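Local coordinates for protein putative sugar kinase PH1459 (Pyrococcus horikoshii, PDB 3GBU) that binds ATP and, as a member of the PfkB carbohydrate kinase family, probably uses it to phosphorylate a sugar, perhaps fructose, at residues 150-155 and 185-190; 235-240 and 279-284; 14-19 and 26-31. The protein carries 1 engineered substitution. One frame throughout, in Å; residues are numbered along the deposited sequence.

Contact 1: residues 150-155 and 185-190; sequences KIKGSS and LADIVK. With ATP (adenosine-5'-triphosphate), chain E.
Lys-152, where the backbone leaves the helical conformation at the end of helix 140-151, faces Leu-185 with 7.0 Å between their CA atoms, and the chain on the other side then passes through Ala-186 and Asp-187 into the strand that begins at Ile-188. The contact is carried by the lysine side chain. Its CG is anti to the backbone N (chi1 -175°) and the chain bends at chi2 (59°), which lays CD and CE alongside the carbonyl of Leu-185. NZ of Lys-152 bonds to O of Leu-185 at 2.7 Å, coming from well above the carbonyl plane. The same NZ forms a salt bridge to OD2 of Asp-187 at 3.2 Å, a weak hydrogen bond, and stands almost as near to OD1 of Asp-187, at 3.3 Å. OD2 of Asp-187 is gripped further by the backbone N of Ile-157 and by a water, which also takes the N-H of Gly-153 and donates to O of Ser-155 at 2.6 Å. The carboxylate thus ties two loops to strand 156-160. At the far end of the 185-190 segment, NZ of Lys-190 bonds to O1B of ATP at 2.7 Å and forms a salt bridge with Asp-160. The loops meet where the neighbouring parallel strands 156-160 and 188-192 begin; with helix 172-185 these strands make a beta-alpha-beta crossover, the repeating element of the alpha/beta core of ribokinase-like kinases.

Contact 2: residues 235-240 and 279-284; sequences YNVNPL and STQKRG. With ATP (adenosine-5'-triphosphate), chain E.
The adenine of ATP is the flat group that Val-237, Pro-239 and Thr-280 share, and all three reach it from the same side. CG2 of Thr-280 stands squarely over the ring face, 4.1 Å from C4 and C5 of ATP, above the bond the two rings have in common. CG2 of Val-237 comes down obliquely beside N1 of ATP, at 3.6 Å, and the pyrrolidine of Pro-239 slants in over the exocyclic amino group, with CG 3.5 Å from N6 of ATP. At the rim of the base, O of Tyr-235 lies near the ring plane, facing C2. Together the two loops form one wall of the adenine pocket of a PfkB, ribokinase-like kinase: 235-240 runs from strand 228-233 toward helix 245-259, while the loop 279-284 follows helix 265-279, opening with a type I beta turn from Ser-279 to Lys-282. Thr-280 has OG1 between its backbone N and carbonyl carbon (chi1 66°), where it bonds to O of Ala-277, and this rotation leaves the methyl for the base. CG2 of Val-237 also approaches OG1 of Thr-280, at 3.7 Å, and CB of Thr-280 meets CB of Pro-239 at 4.1 Å. Farther from the nucleotide, Leu-240 reaches over the turn, its CD2 against O of Gln-281 and near the guanidinium of Arg-283. Asp-241, next along the first loop, adds a backbone bond with Thr-280; between the two segments N of Leu-240 donates to O of Thr-280 at 2.8 Å, bent to 142° at the hydrogen and tilted 34° from the carbonyl plane.

Contact 3: residues 14-19 and 26-31; sequences LISVEE and RLFEKH
Glu-18 and Arg-26 cross at about a right angle near the turn end of the hairpin, with carboxylate and guanidinium planes 32° apart. CG of Glu-18 sits between the backbone N and the carbonyl carbon (chi1 53°), and a bend at chi2 swings the carboxylate back to Arg-26 and Leu-27. NH2 of Arg-26 meets OE1 of Glu-18 on its syn side at 2.9 Å, a salt bridge, while OE2 of Glu-18 accepts from N of Leu-27 at 3.2 Å and weakly from N of Arg-26; the carboxylate thus holds both side chain and backbone. Val-17 packs against Leu-27. On one face of the sheet, Phe-28 sets its edge toward O of Leu-14, with CD1 3.5 Å away, and its CE1 lies beside OG of Ser-16, which bonds to O of Val-92. On the other face, Ile-15 stands at a right angle to His-31, CD1 against CD2 at 3.6 Å. The imidazole is held by OE1 of Glu-29, which lies in its plane 2.7 Å from NE2 of His-31. Paired antiparallel backbone bonds between Ile-15 and Glu-29 fix the register. Strand 11-16 has strand 88-93 on its other side, whereas strand 27-33 continues the sheet antiparallel into the second subunit, consistent with the beta-clasp dimer of ribokinase relatives.

How the contacts relate
Along the chain the order is contact 3, contact 1, contact 2, each closing before the next opens. Contacts 1 and 2 lie on opposite sides of the chain's centre, about 31 Å apart between centres, yet both touch ATP: strand 188-192 of the large nine-stranded sheet carries Lys-190 to the phosphates, while the loops of contact 2 line one face of the base. Contact 3 belongs instead to the smaller four-stranded sheet, its centre about 36 Å from that of contact 1 and about 21 Å from that of contact 2, whose nearest atoms are about 6 Å away. The nucleotide is therefore held by the alpha/beta core, and the second subunit joins through the small sheet.

Contact 1: residues 150-155 and 185-190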
loop_
_atom_site.group_PDB
_atom_site.type_symbol
_atom_site.label_atom_id
_atom_site.label_comp_id
_atom_site.label_asym_id
_atom_site.label_seq_id
_atom_site.Cartn_x
_atom_site.Cartn_y
_atom_site.Cartn_z
ATOM N N LYS A 150 24.222 -17.133 14.151
ATOM C CA LYS A 150 25.579 -16.684 14.459
ATOM C C LYS A 150 25.716 -16.050 15.843
ATOM O O LYS A 150 26.645 -16.374 16.572
ATOM C CB LYS A 150 26.092 -15.672 13.431
ATOM C CG LYS A 150 27.497 -15.138 13.785
ATOM C CD LYS A 150 27.853 -13.861 13.031
ATOM C CE LYS A 150 29.334 -13.507 13.164
ATOM N NZ LYS A 150 29.823 -13.366 14.573
ATOM N N ILE A 151 24.806 -15.145 16.201
ATOM C CA ILE A 151 24.890 -14.469 17.500
ATOM C C ILE A 151 24.578 -15.359 18.700
ATOM O O ILE A 151 24.978 -15.057 19.823
ATOM C CB ILE A 151 23.978 -13.220 17.544
ATOM C CG1 ILE A 151 22.513 -13.628 17.434
ATOM C CG2 ILE A 151 24.326 -12.284 16.384
ATOM C CD1 ILE A 151 21.589 -12.475 17.045
ATOM N N LYS A 152 23.874 -16.459 18.456
ATOM C CA LYS A 152 23.511 -17.397 19.513
ATOM C C LYS A 152 24.726 -17.691 20.385
ATOM O O LYS A 152 25.768 -18.115 19.885
ATOM C CB LYS A 152 22.986 -18.699 18.903
ATOM C CG LYS A 152 22.462 -19.700 19.908
ATOM C CD LYS A 152 21.339 -19.098 20.714
ATOM C CE LYS A 152 20.715 -20.103 21.662
ATOM N NZ LYS A 152 19.731 -19.418 22.555
ATOM N N GLY A 153 24.585 -17.453 21.687
ATOM C CA GLY A 153 25.678 -17.697 22.609
ATOM C C GLY A 153 26.477 -16.453 22.947
ATOM O O GLY A 153 27.320 -16.473 23.841
ATOM N N SER A 154 26.221 -15.363 22.234
ATOM C CA SER A 154 26.935 -14.119 22.489
ATOM C C SER A 154 25.987 -13.069 23.044
ATOM O O SER A 154 26.393 -12.179 23.792
ATOM C CB SER A 154 27.568 -13.612 21.199
ATOM O OG SER A 154 28.488 -14.564 20.706
ATOM N N SER A 155 24.723 -13.175 22.651
ATOM C CA SER A 155 23.684 -12.262 23.094
ATOM C C SER A 155 22.477 -13.117 23.435
ATOM O O SER A 155 22.292 -14.183 22.854
ATOM C CB SER A 155 23.291 -11.294 21.971
ATOM O OG SER A 155 24.332 -10.399 21.648
ATOM N N LEU A 185 16.181 -21.615 19.071
ATOM C CA LEU A 185 17.308 -20.691 19.035
ATOM C C LEU A 185 17.203 -19.614 20.124
ATOM O O LEU A 185 18.185 -18.945 20.446
ATOM C CB LEU A 185 17.375 -19.994 17.673
ATOM C CG LEU A 185 18.111 -20.678 16.517
ATOM C CD1 LEU A 185 18.110 -19.751 15.322
ATOM C CD2 LEU A 185 19.543 -21.001 16.925
ATOM N N ALA A 186 16.015 -19.463 20.703
ATOM C CA ALA A 186 15.789 -18.421 21.697
ATOM C C ALA A 186 15.944 -18.746 23.170
ATOM O O ALA A 186 15.543 -19.807 23.657
ATOM C CB ALA A 186 14.410 -17.804 21.470
ATOM N N ASP A 187 16.526 -17.795 23.884
ATOM C CA ASP A 187 16.690 -17.920 25.319
ATOM C C ASP A 187 15.365 -17.463 25.933
ATOM O O ASP A 187 14.904 -18.001 26.938
ATOM C CB ASP A 187 17.812 -16.997 25.785
ATOM C CG ASP A 187 19.153 -17.373 25.194
ATOM O OD1 ASP A 187 19.736 -18.367 25.669
ATOM O OD2 ASP A 187 19.616 -16.683 24.259
ATOM N N ILE A 188 14.747 -16.476 25.291
ATOM C CA ILE A 188 13.497 -15.900 25.771
ATOM C C ILE A 188 12.367 -16.005 24.748
ATOM O O ILE A 188 12.476 -15.489 23.640
ATOM C CB ILE A 188 13.719 -14.423 26.128
ATOM C CG1 ILE A 188 14.815 -14.328 27.194
ATOM C CG2 ILE A 188 12.412 -13.787 26.582
ATOM C CD1 ILE A 188 15.578 -13.029 27.170
ATOM N N VAL A 189 11.281 -16.673 25.125
ATOM C CA VAL A 189 10.148 -16.835 24.227
ATOM C C VAL A 189 8.859 -16.243 24.803
ATOM O O VAL A 189 8.552 -16.432 25.978
ATOM C CB VAL A 189 9.888 -18.338 23.902
ATOM C CG1 VAL A 189 8.668 -18.473 22.986
ATOM C CG2 VAL A 189 11.126 -18.955 23.248
ATOM N N LYS A 190 8.118 -15.523 23.967
ATOM C CA LYS A 190 6.848 -14.931 24.362
ATOM C C LYS A 190 5.764 -15.502 23.453
ATOM O O LYS A 190 5.976 -15.667 22.255
ATOM C CB LYS A 190 6.883 -13.404 24.216
ATOM C CG LYS A 190 5.529 -12.723 24.474
ATOM C CD LYS A 190 5.630 -11.206 24.307
ATOM C CE LYS A 190 4.267 -10.528 24.294
ATOM N NZ LYS A 190 3.452 -10.836 23.082
HETATM P PG ATP E . -1.270 -10.210 20.518
HETATM O O1G ATP E . -2.237 -11.276 20.090
HETATM O O2G ATP E . -0.158 -10.011 19.507
HETATM O O3G ATP E . -1.983 -8.910 20.885
HETATM P PB ATP E . -0.251 -10.079 23.274
HETATM O O1B ATP E . 0.876 -10.764 24.017
HETATM O O2B ATP E . -0.152 -8.641 22.894
HETATM O O3B ATP E . -0.609 -10.812 21.864
HETATM P PA ATP E . -2.290 -9.185 25.155
HETATM O O1A ATP E . -2.329 -7.803 24.529
HETATM O O2A ATP E . -3.574 -9.780 25.640
HETATM O O3A ATP E . -1.595 -10.281 24.152
HETATM O "O5'" ATP E . -1.218 -9.218 26.359
HETATM C "C5'" ATP E . -0.316 -8.144 26.641
HETATM C "C4'" ATP E . -0.261 -7.996 28.163
HETATM O "O4'" ATP E . -0.843 -6.721 28.465
HETATM C "C3'" ATP E . -1.126 -8.984 28.949
HETATM O "O3'" ATP E . -0.449 -10.176 29.288
HETATM C "C2'" ATP E . -1.558 -8.202 30.144
HETATM O "O2'" ATP E . -0.651 -8.314 31.244
HETATM C "C1'" ATP E . -1.648 -6.783 29.642
HETATM N N9 ATP E . -3.105 -6.523 29.375
HETATM C C8 ATP E . -3.825 -6.719 28.235
HETATM N N7 ATP E . -5.128 -6.359 28.397
HETATM C C5 ATP E . -5.260 -5.919 29.659
HETATM C C6 ATP E . -6.345 -5.383 30.517
HETATM N N6 ATP E . -7.587 -5.246 30.031
HETATM N N1 ATP E . -6.045 -5.036 31.813
HETATM C C2 ATP E . -4.792 -5.162 32.341
HETATM N N3 ATP E . -3.756 -5.644 31.616
HETATM C C4 ATP E . -3.924 -6.024 30.302
HETATM O O HOH W 1 22.354 -16.778 23.174
#

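Contact 2: residues 235-240 and 279-284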
loop_
_atom_site.group_PDB
_atom_site.type_symbol
_atom_site.label_atom_id
_atom_site.label_comp_id
_atom_site.label_asym_id
_atom_site.label_seq_id
_atom_site.Cartn_x
_atom_site.Cartn_y
_atom_site.Cartn_z
ATOM N N TYR A 235 -3.160 -6.341 36.393
ATOM C CA TYR A 235 -3.402 -5.228 37.301
ATOM C C TYR A 235 -4.864 -4.878 37.106
ATOM O O TYR A 235 -5.424 -5.118 36.040
ATOM C CB TYR A 235 -2.567 -4.007 36.913
ATOM C CG TYR A 235 -1.289 -3.865 37.683
ATOM C CD1 TYR A 235 -1.286 -3.358 38.980
ATOM C CD2 TYR A 235 -0.079 -4.250 37.123
ATOM C CE1 TYR A 235 -0.099 -3.237 39.700
ATOM C CE2 TYR A 235 1.108 -4.139 37.829
ATOM C CZ TYR A 235 1.099 -3.631 39.112
ATOM O OH TYR A 235 2.295 -3.503 39.787
ATOM N N ASN A 236 -5.482 -4.301 38.126
ATOM C CA ASN A 236 -6.880 -3.927 38.020
ATOM C C ASN A 236 -6.981 -2.544 37.385
ATOM O O ASN A 236 -6.806 -1.529 38.055
ATOM C CB ASN A 236 -7.532 -3.949 39.407
ATOM C CG ASN A 236 -8.975 -3.493 39.380
ATOM O OD1 ASN A 236 -9.711 -3.758 38.426
ATOM N ND2 ASN A 236 -9.393 -2.810 40.435
ATOM N N VAL A 237 -7.243 -2.506 36.082
ATOM C CA VAL A 237 -7.366 -1.235 35.374
ATOM C C VAL A 237 -8.510 -1.262 34.378
ATOM O O VAL A 237 -9.004 -2.320 34.005
ATOM C CB VAL A 237 -6.078 -0.864 34.576
ATOM C CG1 VAL A 237 -4.854 -1.040 35.436
ATOM C CG2 VAL A 237 -5.979 -1.713 33.316
ATOM N N ASN A 238 -8.919 -0.076 33.955
ATOM C CA ASN A 238 -9.977 0.076 32.971
ATOM C C ASN A 238 -9.242 0.413 31.666
ATOM O O ASN A 238 -8.827 1.556 31.452
ATOM C CB ASN A 238 -10.911 1.225 33.365
ATOM C CG ASN A 238 -12.072 1.387 32.404
ATOM O OD1 ASN A 238 -12.700 2.438 32.350
ATOM N ND2 ASN A 238 -12.367 0.340 31.646
ATOM N N PRO A 239 -9.053 -0.589 30.793
ATOM C CA PRO A 239 -8.359 -0.414 29.511
ATOM C C PRO A 239 -8.966 0.596 28.543
ATOM O O PRO A 239 -10.162 0.582 28.275
ATOM C CB PRO A 239 -8.340 -1.830 28.928
ATOM C CG PRO A 239 -9.555 -2.460 29.513
ATOM C CD PRO A 239 -9.503 -1.982 30.950
ATOM N N LEU A 240 -8.120 1.478 28.030
ATOM C CA LEU A 240 -8.549 2.481 27.065
ATOM C C LEU A 240 -8.244 1.947 25.657
ATOM O O LEU A 240 -9.056 2.076 24.742
ATOM C CB LEU A 240 -7.799 3.800 27.294
ATOM C CG LEU A 240 -8.133 4.913 26.288
ATOM C CD1 LEU A 240 -9.548 5.436 26.553
ATOM C CD2 LEU A 240 -7.112 6.052 26.390
ATOM N N SER A 279 0.134 0.833 29.806
ATOM C CA SER A 279 0.135 1.050 28.363
ATOM C C SER A 279 -1.294 1.028 27.823
ATOM O O SER A 279 -1.581 1.648 26.798
ATOM C CB SER A 279 0.977 -0.017 27.646
ATOM O OG SER A 279 0.261 -1.228 27.496
ATOM N N THR A 280 -2.192 0.317 28.507
ATOM C CA THR A 280 -3.590 0.248 28.065
ATOM C C THR A 280 -4.283 1.606 28.165
ATOM O O THR A 280 -5.398 1.772 27.675
ATOM C CB THR A 280 -4.425 -0.739 28.898
ATOM O OG1 THR A 280 -4.532 -0.250 30.239
ATOM C CG2 THR A 280 -3.779 -2.120 28.902
ATOM N N GLN A 281 -3.617 2.566 28.798
ATOM C CA GLN A 281 -4.160 3.910 28.959
ATOM C C GLN A 281 -3.739 4.843 27.816
ATOM O O GLN A 281 -4.182 5.990 27.757
ATOM C CB GLN A 281 -3.694 4.506 30.297
ATOM C CG GLN A 281 -4.052 3.669 31.519
ATOM C CD GLN A 281 -5.546 3.431 31.643
ATOM O OE1 GLN A 281 -6.037 2.317 31.441
ATOM N NE2 GLN A 281 -6.280 4.486 31.968
ATOM N N LYS A 282 -2.886 4.357 26.916
ATOM C CA LYS A 282 -2.410 5.154 25.776
ATOM C C LYS A 282 -2.903 4.539 24.471
ATOM O O LYS A 282 -3.090 3.332 24.388
ATOM C CB LYS A 282 -0.879 5.196 25.764
ATOM C CG LYS A 282 -0.267 5.759 27.037
ATOM C CD LYS A 282 1.226 5.468 27.109
ATOM C CE LYS A 282 1.859 6.086 28.345
ATOM N NZ LYS A 282 1.728 7.579 28.347
ATOM N N ARG A 283 -3.107 5.353 23.444
ATOM C CA ARG A 283 -3.589 4.806 22.180
ATOM C C ARG A 283 -2.484 4.460 21.187
ATOM O O ARG A 283 -1.387 5.012 21.240
ATOM C CB ARG A 283 -4.583 5.771 21.516
ATOM C CG ARG A 283 -6.029 5.275 21.564
ATOM C CD ARG A 283 -6.928 5.973 20.538
ATOM N NE ARG A 283 -7.300 7.338 20.912
ATOM C CZ ARG A 283 -8.066 7.651 21.957
ATOM N NH1 ARG A 283 -8.547 6.695 22.747
ATOM N NH2 ARG A 283 -8.364 8.922 22.204
ATOM N N GLY A 284 -2.779 3.524 20.291
ATOM C CA GLY A 284 -1.818 3.161 19.264
ATOM C C GLY A 284 -0.845 2.044 19.561
ATOM O O GLY A 284 -0.799 1.506 20.670
HETATM P PG ATP E . -1.270 -10.210 20.518
HETATM O O1G ATP E . -2.237 -11.276 20.090
HETATM O O2G ATP E . -0.158 -10.011 19.507
HETATM O O3G ATP E . -1.983 -8.910 20.885
HETATM P PB ATP E . -0.251 -10.079 23.274
HETATM O O1B ATP E . 0.876 -10.764 24.017
HETATM O O2B ATP E . -0.152 -8.641 22.894
HETATM O O3B ATP E . -0.609 -10.812 21.864
HETATM P PA ATP E . -2.290 -9.185 25.155
HETATM O O1A ATP E . -2.329 -7.803 24.529
HETATM O O2A ATP E . -3.574 -9.780 25.640
HETATM O O3A ATP E . -1.595 -10.281 24.152
HETATM O "O5'" ATP E . -1.218 -9.218 26.359
HETATM C "C5'" ATP E . -0.316 -8.144 26.641
HETATM C "C4'" ATP E . -0.261 -7.996 28.163
HETATM O "O4'" ATP E . -0.843 -6.721 28.465
HETATM C "C3'" ATP E . -1.126 -8.984 28.949
HETATM O "O3'" ATP E . -0.449 -10.176 29.288
HETATM C "C2'" ATP E . -1.558 -8.202 30.144
HETATM O "O2'" ATP E . -0.651 -8.314 31.244
HETATM C "C1'" ATP E . -1.648 -6.783 29.642
HETATM N N9 ATP E . -3.105 -6.523 29.375
HETATM C C8 ATP E . -3.825 -6.719 28.235
HETATM N N7 ATP E . -5.128 -6.359 28.397
HETATM C C5 ATP E . -5.260 -5.919 29.659
HETATM C C6 ATP E . -6.345 -5.383 30.517
HETATM N N6 ATP E . -7.587 -5.246 30.031
HETATM N N1 ATP E . -6.045 -5.036 31.813
HETATM C C2 ATP E . -4.792 -5.162 32.341
HETATM N N3 ATP E . -3.756 -5.644 31.616
HETATM C C4 ATP E . -3.924 -6.024 30.302
#

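Contact 3: residues 14-19 and 26-31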
loop_
_atom_site.group_PDB
_atom_site.type_symbol
_atom_site.label_atom_id
_atom_site.label_comp_id
_atom_site.label_asym_id
_atom_site.label_seq_id
_atom_site.Cartn_x
_atom_site.Cartn_y
_atom_site.Cartn_z
ATOM N N LEU A 14 -2.011 1.607 8.237
ATOM C CA LEU A 14 -3.048 2.515 7.758
ATOM C C LEU A 14 -4.263 2.034 8.550
ATOM O O LEU A 14 -4.912 1.040 8.214
ATOM C CB LEU A 14 -3.228 2.356 6.247
ATOM C CG LEU A 14 -1.918 2.827 5.588
ATOM C CD1 LEU A 14 -1.714 2.178 4.238
ATOM C CD2 LEU A 14 -1.929 4.333 5.486
ATOM N N ILE A 15 -4.521 2.745 9.638
ATOM C CA ILE A 15 -5.580 2.403 10.570
ATOM C C ILE A 15 -6.935 3.004 10.241
ATOM O O ILE A 15 -7.079 4.223 10.157
ATOM C CB ILE A 15 -5.144 2.817 11.999
ATOM C CG1 ILE A 15 -3.794 2.152 12.318
ATOM C CG2 ILE A 15 -6.208 2.429 13.018
ATOM C CD1 ILE A 15 -3.208 2.499 13.673
ATOM N N SER A 16 -7.923 2.137 10.040
ATOM C CA SER A 16 -9.289 2.573 9.745
ATOM C C SER A 16 -9.748 3.499 10.870
ATOM O O SER A 16 -9.701 3.114 12.038
ATOM C CB SER A 16 -10.224 1.364 9.689
ATOM O OG SER A 16 -9.879 0.493 8.628
ATOM N N VAL A 17 -10.180 4.714 10.536
ATOM C CA VAL A 17 -10.626 5.643 11.575
ATOM C C VAL A 17 -12.045 5.322 12.025
ATOM O O VAL A 17 -12.463 5.726 13.104
ATOM C CB VAL A 17 -10.591 7.116 11.112
ATOM C CG1 VAL A 17 -9.215 7.468 10.595
ATOM C CG2 VAL A 17 -11.648 7.358 10.060
ATOM N N GLU A 18 -12.785 4.600 11.194
ATOM C CA GLU A 18 -14.148 4.232 11.534
ATOM C C GLU A 18 -14.345 2.720 11.511
ATOM O O GLU A 18 -13.506 1.981 10.997
ATOM C CB GLU A 18 -15.124 4.898 10.569
ATOM C CG GLU A 18 -14.815 4.648 9.112
ATOM C CD GLU A 18 -15.198 5.830 8.246
ATOM O OE1 GLU A 18 -16.386 6.225 8.276
ATOM O OE2 GLU A 18 -14.311 6.365 7.544
ATOM N N GLU A 19 -15.461 2.276 12.076
ATOM C CA GLU A 19 -15.793 0.859 12.133
ATOM C C GLU A 19 -16.206 0.372 10.750
ATOM O O GLU A 19 -16.486 1.170 9.863
ATOM C CB GLU A 19 -16.959 0.623 13.101
ATOM C CG GLU A 19 -17.265 1.784 14.039
ATOM C CD GLU A 19 -16.234 1.946 15.138
ATOM O OE1 GLU A 19 -15.885 0.924 15.766
ATOM O OE2 GLU A 19 -15.787 3.092 15.386
ATOM N N ARG A 26 -13.642 4.432 4.854
ATOM C CA ARG A 26 -13.328 5.594 4.029
ATOM C C ARG A 26 -12.046 6.323 4.385
ATOM O O ARG A 26 -11.350 6.810 3.499
ATOM C CB ARG A 26 -14.476 6.604 4.084
ATOM C CG ARG A 26 -15.652 6.263 3.202
ATOM C CD ARG A 26 -16.851 7.118 3.561
ATOM N NE ARG A 26 -17.270 6.861 4.935
ATOM C CZ ARG A 26 -18.434 7.242 5.453
ATOM N NH1 ARG A 26 -19.312 7.909 4.708
ATOM N NH2 ARG A 26 -18.731 6.939 6.714
ATOM N N LEU A 27 -11.747 6.419 5.676
ATOM C CA LEU A 27 -10.558 7.128 6.137
ATOM C C LEU A 27 -9.552 6.247 6.858
ATOM O O LEU A 27 -9.920 5.367 7.636
ATOM C CB LEU A 27 -10.947 8.270 7.071
ATOM C CG LEU A 27 -11.606 9.518 6.499
ATOM C CD1 LEU A 27 -11.986 10.442 7.656
ATOM C CD2 LEU A 27 -10.639 10.217 5.545
ATOM N N PHE A 28 -8.278 6.518 6.602
ATOM C CA PHE A 28 -7.186 5.785 7.205
ATOM C C PHE A 28 -6.180 6.785 7.754
ATOM O O PHE A 28 -5.860 7.784 7.109
ATOM C CB PHE A 28 -6.512 4.898 6.159
ATOM C CG PHE A 28 -7.394 3.793 5.643
ATOM C CD1 PHE A 28 -7.403 2.545 6.261
ATOM C CD2 PHE A 28 -8.211 4.000 4.541
ATOM C CE1 PHE A 28 -8.219 1.516 5.784
ATOM C CE2 PHE A 28 -9.029 2.979 4.058
ATOM C CZ PHE A 28 -9.030 1.736 4.683
ATOM N N GLU A 29 -5.692 6.498 8.952
ATOM C CA GLU A 29 -4.724 7.336 9.636
ATOM C C GLU A 29 -3.405 6.550 9.635
ATOM O O GLU A 29 -3.364 5.385 10.046
ATOM C CB GLU A 29 -5.222 7.593 11.065
ATOM C CG GLU A 29 -4.424 8.596 11.861
ATOM C CD GLU A 29 -5.011 8.841 13.261
ATOM O OE1 GLU A 29 -5.142 7.862 14.049
ATOM O OE2 GLU A 29 -5.336 10.019 13.563
ATOM N N LYS A 30 -2.329 7.171 9.170
ATOM C CA LYS A 30 -1.054 6.461 9.112
ATOM C C LYS A 30 -0.212 6.621 10.376
ATOM O O LYS A 30 -0.102 7.715 10.930
ATOM C CB LYS A 30 -0.261 6.886 7.861
ATOM C CG LYS A 30 0.771 7.983 8.042
ATOM C CD LYS A 30 1.601 8.130 6.748
ATOM C CE LYS A 30 2.932 8.831 6.983
ATOM N NZ LYS A 30 2.757 10.190 7.552
ATOM N N HIS A 31 0.351 5.507 10.830
ATOM C CA HIS A 31 1.195 5.465 12.025
ATOM C C HIS A 31 2.302 4.439 11.833
ATOM O O HIS A 31 2.208 3.571 10.968
ATOM C CB HIS A 31 0.383 5.049 13.260
ATOM C CG HIS A 31 -0.716 5.999 13.610
ATOM N ND1 HIS A 31 -0.486 7.209 14.230
ATOM C CD2 HIS A 31 -2.052 5.928 13.399
ATOM C CE1 HIS A 31 -1.635 7.845 14.383
ATOM N NE2 HIS A 31 -2.599 7.089 13.887
#